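Local coordinates for protein prefoldin beta subunit 2 (Thermococcus sp., PDB 3AEI) that probably serves as a beta-type subunit of an archaeal prefoldin, a coiled-coil co-chaperone that works together with the group II chaperonin, at residues Q15-T18 with L19-L23; A62-H65 with I66-R70; R83-E86 with I87-L91. All blocks are in the same frame, centred on the assembly; numbering follows the deposited sequence.

How the interactions relate
The three contacts are local, i to i+4 pieces of the two long helices that form the antiparallel coiled coil of a prefoldin subunit. Interaction 1 comes first, on helix 2-37; interactions 2 and 3 follow on helix 59-93, their centres about 31 Å apart and on opposite sides of the chain's centre. Interaction 3 touches interaction 1, centres about 15 Å apart, through a salt bridge from Arg20 to Glu84 and packing of Ile16 on Ile87. These two thus tie the helices to each other toward the chain's free ends, while interaction 2, near the beta hairpin 46-57, sits where the second subunit is met. Interactions 1 and 2 do not touch.

Interaction 1: residues Q15-T18 with L19-L23; sequences QIRT and LRQSL
Successive amide-to-carbonyl bonds of regular alpha-helix tie 15-18 to 19-23, from Leu19 N to Gln15 O through Ser22 N to Thr18 O, the shortest being Gln21 N to Arg17 O at 2.8 Å. Gln21 lies back over that carbonyl: its CG comes to 3.1 Å from Arg17 O, and its extended chain then crosses the side chain of Arg17 obliquely. Amide and guanidinium planes stand 82° apart, with Gln21 NE2 over one face of the Arg17 guanidinium; both are donors, so they touch without a hydrogen bond. Gln21 OE1 instead accepts a hydrogen bond from a water at 3.0 Å, and this water also hydrogen-bonds Thr18 OG1 at 2.9 Å. Thr18 OG1 sits anti to its own carbonyl carbon (chi1 -72°), which also lets it reach Gln14 one turn earlier. An alanine in place of Gln21 is likely to leave the bridging water with Thr18 OG1 but without its second anchor here. This stretch belongs to the first helix of the prefoldin coiled coil; Ile16 is buried against Glu84 and Ile87 of helix 59-93. Arg20 runs alongside Arg17, with Arg20 NH2 3.6 Å from Arg17 NH1 and the guanidinium planes nearly perpendicular at 87°. That crowding of like charges is probably offset by Glu24 and Glu84, both salt-bridged to Arg20.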
loop_
_atom_site.group_PDB
_atom_site.type_symbol
_atom_site.label_atom_id
_atom_site.label_comp_id
_atom_site.label_asym_id
_atom_site.label_seq_id
_atom_site.Cartn_x
_atom_site.Cartn_y
_atom_site.Cartn_z
ATOM N N GLN A 15 14.350 -8.187 -10.755
ATOM C CA GLN A 15 13.022 -7.651 -10.966
ATOM C C GLN A 15 11.996 -8.753 -11.037
ATOM O O GLN A 15 10.882 -8.595 -10.509
ATOM C CB GLN A 15 13.009 -6.760 -12.208
ATOM C CG GLN A 15 13.946 -5.565 -12.052
ATOM C CD GLN A 15 13.903 -4.622 -13.241
ATOM O OE1 GLN A 15 13.449 -4.997 -14.318
ATOM N NE2 GLN A 15 14.408 -3.401 -13.054
ATOM N N ILE A 16 12.372 -9.871 -11.658
ATOM C CA ILE A 16 11.476 -11.024 -11.749
ATOM C C ILE A 16 11.246 -11.618 -10.364
ATOM O O ILE A 16 10.116 -11.960 -10.011
ATOM C CB ILE A 16 12.072 -12.116 -12.609
ATOM C CG1 ILE A 16 12.150 -11.629 -14.054
ATOM C CG2 ILE A 16 11.219 -13.359 -12.535
ATOM C CD1 ILE A 16 13.044 -12.529 -14.897
ATOM N N ARG A 17 12.320 -11.761 -9.588
ATOM C CA ARG A 17 12.201 -12.313 -8.246
ATOM C C ARG A 17 11.285 -11.459 -7.390
ATOM O O ARG A 17 10.496 -11.989 -6.612
ATOM C CB ARG A 17 13.586 -12.399 -7.551
ATOM C CG ARG A 17 14.437 -13.592 -7.957
ATOM C CD ARG A 17 15.843 -13.466 -7.388
ATOM N NE ARG A 17 15.831 -13.404 -5.929
ATOM C CZ ARG A 17 15.794 -14.478 -5.144
ATOM N NH1 ARG A 17 15.769 -15.694 -5.680
ATOM N NH2 ARG A 17 15.785 -14.343 -3.826
ATOM N N THR A 18 11.395 -10.132 -7.512
ATOM C CA THR A 18 10.574 -9.223 -6.702
ATOM C C THR A 18 9.108 -9.402 -7.048
ATOM O O THR A 18 8.271 -9.474 -6.158
ATOM C CB THR A 18 11.016 -7.754 -6.899
ATOM O OG1 THR A 18 12.269 -7.595 -6.236
ATOM C CG2 THR A 18 10.040 -6.771 -6.315
ATOM N N LEU A 19 8.794 -9.521 -8.336
ATOM C CA LEU A 19 7.381 -9.731 -8.730
ATOM C C LEU A 19 6.883 -11.080 -8.217
ATOM O O LEU A 19 5.772 -11.205 -7.690
ATOM C CB LEU A 19 7.250 -9.743 -10.256
ATOM C CG LEU A 19 6.646 -8.570 -11.025
ATOM C CD1 LEU A 19 6.800 -7.285 -10.286
ATOM C CD2 LEU A 19 7.312 -8.511 -12.403
ATOM N N ARG A 20 7.716 -12.095 -8.375
ATOM C CA ARG A 20 7.355 -13.425 -7.961
ATOM C C ARG A 20 7.113 -13.528 -6.461
ATOM O O ARG A 20 6.149 -14.166 -6.012
ATOM C CB ARG A 20 8.437 -14.413 -8.392
ATOM C CG ARG A 20 8.022 -15.864 -8.232
ATOM C CD ARG A 20 8.674 -16.456 -7.009
ATOM N NE ARG A 20 10.144 -16.430 -7.090
ATOM C CZ ARG A 20 10.961 -16.501 -6.026
ATOM N NH1 ARG A 20 10.477 -16.611 -4.790
ATOM N NH2 ARG A 20 12.279 -16.437 -6.194
ATOM N N GLN A 21 7.971 -12.885 -5.684
ATOM C CA GLN A 21 7.839 -12.944 -4.224
ATOM C C GLN A 21 6.574 -12.243 -3.739
ATOM O O GLN A 21 5.995 -12.617 -2.711
ATOM C CB GLN A 21 9.067 -12.312 -3.583
ATOM C CG GLN A 21 10.287 -13.192 -3.781
ATOM C CD GLN A 21 11.594 -12.462 -3.543
ATOM O OE1 GLN A 21 11.647 -11.223 -3.543
ATOM N NE2 GLN A 21 12.673 -13.221 -3.400
ATOM N N SER A 22 6.170 -11.205 -4.472
ATOM C CA SER A 22 4.983 -10.470 -4.064
ATOM C C SER A 22 3.779 -11.389 -4.275
ATOM O O SER A 22 2.870 -11.445 -3.453
ATOM C CB SER A 22 4.845 -9.192 -4.902
ATOM O OG SER A 22 3.596 -8.564 -4.640
ATOM N N LEU A 23 3.783 -12.127 -5.377
ATOM C CA LEU A 23 2.672 -13.032 -5.653
ATOM C C LEU A 23 2.647 -14.191 -4.670
ATOM O O LEU A 23 1.571 -14.580 -4.202
ATOM C CB LEU A 23 2.784 -13.586 -7.085
ATOM C CG LEU A 23 2.761 -12.573 -8.199
ATOM C CD1 LEU A 23 2.922 -13.339 -9.513
ATOM C CD2 LEU A 23 1.447 -11.793 -8.181
HETATM O O HOH W 1 13.793 -9.671 -4.936
#

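Interaction 2: residues A62-H65 with I66-R70; sequences AIEH and IERSR. With SO4 (sulfate ion), chain C.
His65 O is gripped twice by Ser69, its N at 2.9 Å and its OG at 3.0 Å reaching the carbonyl oxygen from opposite faces of its plane. Ser69 OG also lies over one face of the imidazole, 3.1 Å from His65 CE1. Among charged groups, Arg68 runs alongside Glu64, planes 86° apart; in the one of its two conformers described here, NH2 comes so close to Glu64 OE1 that the detail of the salt bridge is doubtful. A sulfate, probably from the crystallisation liquor, takes a hydrogen bond from His65 ND1 to its O2 at 2.8 Å, near the ring plane, and in that same conformer a weak one from Arg68 NH1; Arg48 also binds it. CG of His65 stands anti to the backbone N (chi1 170°), which carries the ring toward the second subunit, where NE2 bonds Asp52 of that subunit. By packing, the contact joins the start of the second coiled-coil helix to the beta hairpin, Ala62 on Ile46, and to the second subunit, Ile66 on its Leu53. With a sulfate at one ring nitrogen and a carboxylate at the other, the imidazole is probably fixed in rotation and favoured in its protonated form.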
loop_
_atom_site.group_PDB
_atom_site.type_symbol
_atom_site.label_atom_id
_atom_site.label_comp_id
_atom_site.label_asym_id
_atom_site.label_seq_id
_atom_site.Cartn_x
_atom_site.Cartn_y
_atom_site.Cartn_z
ATOM N N ALA A 62 -15.846 -17.012 -0.239
ATOM C CA ALA A 62 -14.451 -16.780 0.167
ATOM C C ALA A 62 -13.569 -17.926 -0.297
ATOM O O ALA A 62 -12.505 -17.707 -0.844
ATOM C CB ALA A 62 -14.364 -16.636 1.689
ATOM N N ILE A 63 -14.035 -19.154 -0.108
ATOM C CA ILE A 63 -13.252 -20.294 -0.545
ATOM C C ILE A 63 -13.091 -20.253 -2.084
ATOM O O ILE A 63 -12.005 -20.506 -2.613
ATOM C CB ILE A 63 -13.920 -21.631 -0.062
ATOM C CG1 ILE A 63 -13.852 -21.702 1.461
ATOM C CG2 ILE A 63 -13.193 -22.828 -0.683
ATOM C CD1 ILE A 63 -14.709 -22.812 2.064
ATOM N N GLU A 64 -14.151 -19.905 -2.807
ATOM C CA GLU A 64 -14.066 -19.818 -4.267
ATOM C C GLU A 64 -13.034 -18.799 -4.720
ATOM O O GLU A 64 -12.207 -19.058 -5.615
ATOM C CB GLU A 64 -15.432 -19.472 -4.842
ATOM C CG GLU A 64 -16.316 -20.671 -5.015
ATOM C CD GLU A 64 -17.656 -20.325 -5.636
ATOM O OE1 GLU A 64 -17.699 -19.441 -6.525
ATOM O OE2 GLU A 64 -18.658 -20.957 -5.235
ATOM N N HIS A 65 -13.046 -17.653 -4.056
ATOM C CA HIS A 65 -12.095 -16.616 -4.374
ATOM C C HIS A 65 -10.659 -17.099 -4.098
ATOM O O HIS A 65 -9.750 -16.872 -4.909
ATOM C CB HIS A 65 -12.400 -15.368 -3.557
ATOM C CG HIS A 65 -11.331 -14.333 -3.638
ATOM N ND1 HIS A 65 -10.971 -13.717 -4.821
ATOM C CD2 HIS A 65 -10.527 -13.817 -2.677
ATOM C CE1 HIS A 65 -9.992 -12.862 -4.579
ATOM N NE2 HIS A 65 -9.702 -12.907 -3.292
ATOM N N ILE A 66 -10.458 -17.765 -2.967
ATOM C CA ILE A 66 -9.135 -18.232 -2.621
ATOM C C ILE A 66 -8.634 -19.260 -3.646
ATOM O O ILE A 66 -7.510 -19.164 -4.145
ATOM C CB ILE A 66 -9.128 -18.835 -1.227
ATOM C CG1 ILE A 66 -9.405 -17.730 -0.179
ATOM C CG2 ILE A 66 -7.741 -19.482 -0.951
ATOM C CD1 ILE A 66 -9.707 -18.237 1.202
ATOM N N GLU A 67 -9.492 -20.206 -4.011
ATOM C CA GLU A 67 -9.069 -21.200 -4.972
ATOM C C GLU A 67 -8.783 -20.626 -6.356
ATOM O O GLU A 67 -7.818 -21.040 -6.998
ATOM C CB GLU A 67 -10.089 -22.345 -5.055
ATOM C CG GLU A 67 -10.169 -23.134 -3.753
ATOM C CD GLU A 67 -8.847 -23.822 -3.444
ATOM O OE1 GLU A 67 -8.263 -24.437 -4.373
ATOM O OE2 GLU A 67 -8.383 -23.759 -2.284
ATOM N N ARG A 68 -9.600 -19.693 -6.827
ATOM C CA ARG A 68 -9.343 -19.130 -8.137
ATOM C C ARG A 68 -8.074 -18.296 -8.098
ATOM O O ARG A 68 -7.255 -18.369 -9.003
ATOM C CB ARG A 68 -10.504 -18.247 -8.605
ATOM C CG ARG A 68 -11.833 -18.988 -8.765
ATOM C CD ARG A 68 -12.854 -18.128 -9.506
ATOM N NE ARG A 68 -14.226 -18.597 -9.349
ATOM C CZ ARG A 68 -15.081 -18.120 -8.447
ATOM N NH1 ARG A 68 -14.711 -17.153 -7.612
ATOM N NH2 ARG A 68 -16.312 -18.601 -8.386
ATOM N N SER A 69 -7.916 -17.511 -7.037
ATOM C CA SER A 69 -6.748 -16.641 -6.930
ATOM C C SER A 69 -5.482 -17.477 -6.869
ATOM O O SER A 69 -4.466 -17.119 -7.472
ATOM C CB SER A 69 -6.869 -15.747 -5.666
ATOM O OG SER A 69 -7.882 -14.769 -5.839
ATOM N N ARG A 70 -5.527 -18.590 -6.143
ATOM C CA ARG A 70 -4.342 -19.438 -6.057
ATOM C C ARG A 70 -3.956 -19.959 -7.429
ATOM O O ARG A 70 -2.780 -20.065 -7.764
ATOM C CB ARG A 70 -4.565 -20.605 -5.101
ATOM C CG ARG A 70 -4.350 -20.239 -3.626
ATOM C CD ARG A 70 -4.715 -21.391 -2.708
ATOM N NE ARG A 70 -4.084 -22.638 -3.123
ATOM C CZ ARG A 70 -4.389 -23.829 -2.620
ATOM N NH1 ARG A 70 -5.321 -23.936 -1.676
ATOM N NH2 ARG A 70 -3.772 -24.919 -3.069
HETATM S S SO4 C . -12.182 -14.101 -8.084
HETATM O O1 SO4 C . -12.267 -14.985 -9.263
HETATM O O2 SO4 C . -10.813 -14.135 -7.540
HETATM O O3 SO4 C . -13.127 -14.564 -7.051
HETATM O O4 SO4 C . -12.520 -12.722 -8.487
#

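Interaction 3: residues R83-E86 with I87-L91; sequences REKE and IMEEL
Lys85 and Glu89, one helical turn apart, are joined by a salt bridge, and the side chain of Glu89 can be followed outward from its root. Its CB lies 3.4 Å from Glu86 O, and CG presses closer to the backbone, 3.0 Å from Lys85 O. CD stays near that same oxygen while coming within 3.8 Å of Lys85 NZ. At the tip the two oxygens part: OE1 passes by Glu86 CA, whereas OE2 accepts a hydrogen bond from Lys85 NZ at 2.8 Å, the ammonium arriving from above the carboxylate plane, 43° out of it. Lys85 leaves its backbone with CG anti to N (chi1 176°), and bends at chi2 and chi4 bring its end back toward Glu89. Such an i to i+4 lysine-glutamate pair staples the exposed side of the second helix of the prefoldin coiled coil. The helix itself is held by regular i to i+4 backbone hydrogen bonds, among them Ile87 N to Arg83 O at 3.1 Å. On a neighbouring side Met88 folds back along the helix: its chain, bent at chi3 (-79°), returns CE to 3.2 Å from Glu84 O and 4.0 Å from Glu84 CB. The carboxylate of Glu84 is directed away from this turn, to Arg20. Ile87, with CG1 against Arg83 O, is buried against helix 2-37. Further salt bridges join the two helices, Arg83 to Glu12 and Glu90 to Arg5, while Leu9 lies against Glu90.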
loop_
_atom_site.group_PDB
_atom_site.type_symbol
_atom_site.label_atom_id
_atom_site.label_comp_id
_atom_site.label_asym_id
_atom_site.label_seq_id
_atom_site.Cartn_x
_atom_site.Cartn_y
_atom_site.Cartn_z
ATOM N N ARG A 83 11.463 -18.299 -15.881
ATOM C CA ARG A 83 12.318 -17.231 -16.429
ATOM C C ARG A 83 13.535 -17.060 -15.504
ATOM O O ARG A 83 14.649 -16.832 -15.985
ATOM C CB ARG A 83 11.575 -15.881 -16.537
ATOM C CG ARG A 83 10.650 -15.696 -17.768
ATOM C CD ARG A 83 9.943 -14.294 -17.805
ATOM N NE ARG A 83 10.879 -13.184 -18.012
ATOM C CZ ARG A 83 10.618 -11.900 -17.762
ATOM N NH1 ARG A 83 9.433 -11.537 -17.289
ATOM N NH2 ARG A 83 11.554 -10.976 -17.971
ATOM N N GLU A 84 13.337 -17.178 -14.189
ATOM C CA GLU A 84 14.464 -17.043 -13.243
ATOM C C GLU A 84 15.447 -18.185 -13.491
ATOM O O GLU A 84 16.655 -18.023 -13.368
ATOM C CB GLU A 84 14.009 -17.157 -11.786
ATOM C CG GLU A 84 13.089 -16.071 -11.307
ATOM C CD GLU A 84 12.577 -16.325 -9.895
ATOM O OE1 GLU A 84 13.366 -16.804 -9.041
ATOM O OE2 GLU A 84 11.381 -16.037 -9.630
ATOM N N LYS A 85 14.894 -19.352 -13.809
ATOM C CA LYS A 85 15.674 -20.556 -14.060
ATOM C C LYS A 85 16.609 -20.330 -15.240
ATOM O O LYS A 85 17.819 -20.582 -15.154
ATOM C CB LYS A 85 14.711 -21.711 -14.357
ATOM C CG LYS A 85 15.355 -23.034 -14.751
ATOM C CD LYS A 85 16.032 -23.718 -13.574
ATOM C CE LYS A 85 16.061 -25.241 -13.759
ATOM N NZ LYS A 85 16.659 -25.670 -15.061
ATOM N N GLU A 86 16.049 -19.826 -16.329
ATOM C CA GLU A 86 16.829 -19.557 -17.540
ATOM C C GLU A 86 17.984 -18.592 -17.265
ATOM O O GLU A 86 19.133 -18.835 -17.668
ATOM C CB GLU A 86 15.930 -18.959 -18.617
ATOM C CG GLU A 86 14.810 -19.890 -19.046
ATOM C CD GLU A 86 13.715 -19.189 -19.837
ATOM O OE1 GLU A 86 12.836 -19.896 -20.372
ATOM O OE2 GLU A 86 13.724 -17.938 -19.920
ATOM N N ILE A 87 17.668 -17.488 -16.596
ATOM C CA ILE A 87 18.672 -16.481 -16.280
ATOM C C ILE A 87 19.764 -17.053 -15.373
ATOM O O ILE A 87 20.966 -16.834 -15.617
ATOM C CB ILE A 87 18.033 -15.238 -15.611
ATOM C CG1 ILE A 87 17.069 -14.559 -16.580
ATOM C CG2 ILE A 87 19.128 -14.253 -15.159
ATOM C CD1 ILE A 87 16.163 -13.506 -15.889
ATOM N N MET A 88 19.379 -17.797 -14.342
ATOM C CA MET A 88 20.397 -18.343 -13.460
ATOM C C MET A 88 21.343 -19.246 -14.250
ATOM O O MET A 88 22.543 -19.302 -13.968
ATOM C CB MET A 88 19.745 -19.097 -12.295
ATOM C CG MET A 88 19.004 -18.164 -11.367
ATOM S SD MET A 88 18.281 -18.983 -9.945
ATOM C CE MET A 88 16.837 -19.683 -10.656
ATOM N N GLU A 89 20.811 -19.932 -15.253
ATOM C CA GLU A 89 21.636 -20.806 -16.073
ATOM C C GLU A 89 22.589 -19.978 -16.933
ATOM O O GLU A 89 23.753 -20.346 -17.102
ATOM C CB GLU A 89 20.764 -21.697 -16.962
ATOM C CG GLU A 89 19.776 -22.560 -16.196
ATOM C CD GLU A 89 18.941 -23.454 -17.104
ATOM O OE1 GLU A 89 18.591 -23.004 -18.219
ATOM O OE2 GLU A 89 18.624 -24.598 -16.696
ATOM N N GLU A 90 22.109 -18.866 -17.479
ATOM C CA GLU A 90 22.982 -18.028 -18.303
ATOM C C GLU A 90 24.105 -17.507 -17.424
ATOM O O GLU A 90 25.275 -17.529 -17.805
ATOM C CB GLU A 90 22.239 -16.833 -18.888
ATOM C CG GLU A 90 21.285 -17.134 -20.015
ATOM C CD GLU A 90 20.702 -15.864 -20.623
ATOM O OE1 GLU A 90 21.481 -15.029 -21.133
ATOM O OE2 GLU A 90 19.466 -15.698 -20.586
ATOM N N LEU A 91 23.739 -17.024 -16.246
ATOM C CA LEU A 91 24.725 -16.497 -15.321
ATOM C C LEU A 91 25.767 -17.562 -15.009
ATOM O O LEU A 91 26.943 -17.252 -14.844
ATOM C CB LEU A 91 24.052 -16.018 -14.028
ATOM C CG LEU A 91 23.361 -14.659 -14.203
ATOM C CD1 LEU A 91 22.496 -14.315 -13.004
ATOM C CD2 LEU A 91 24.413 -13.600 -14.409
#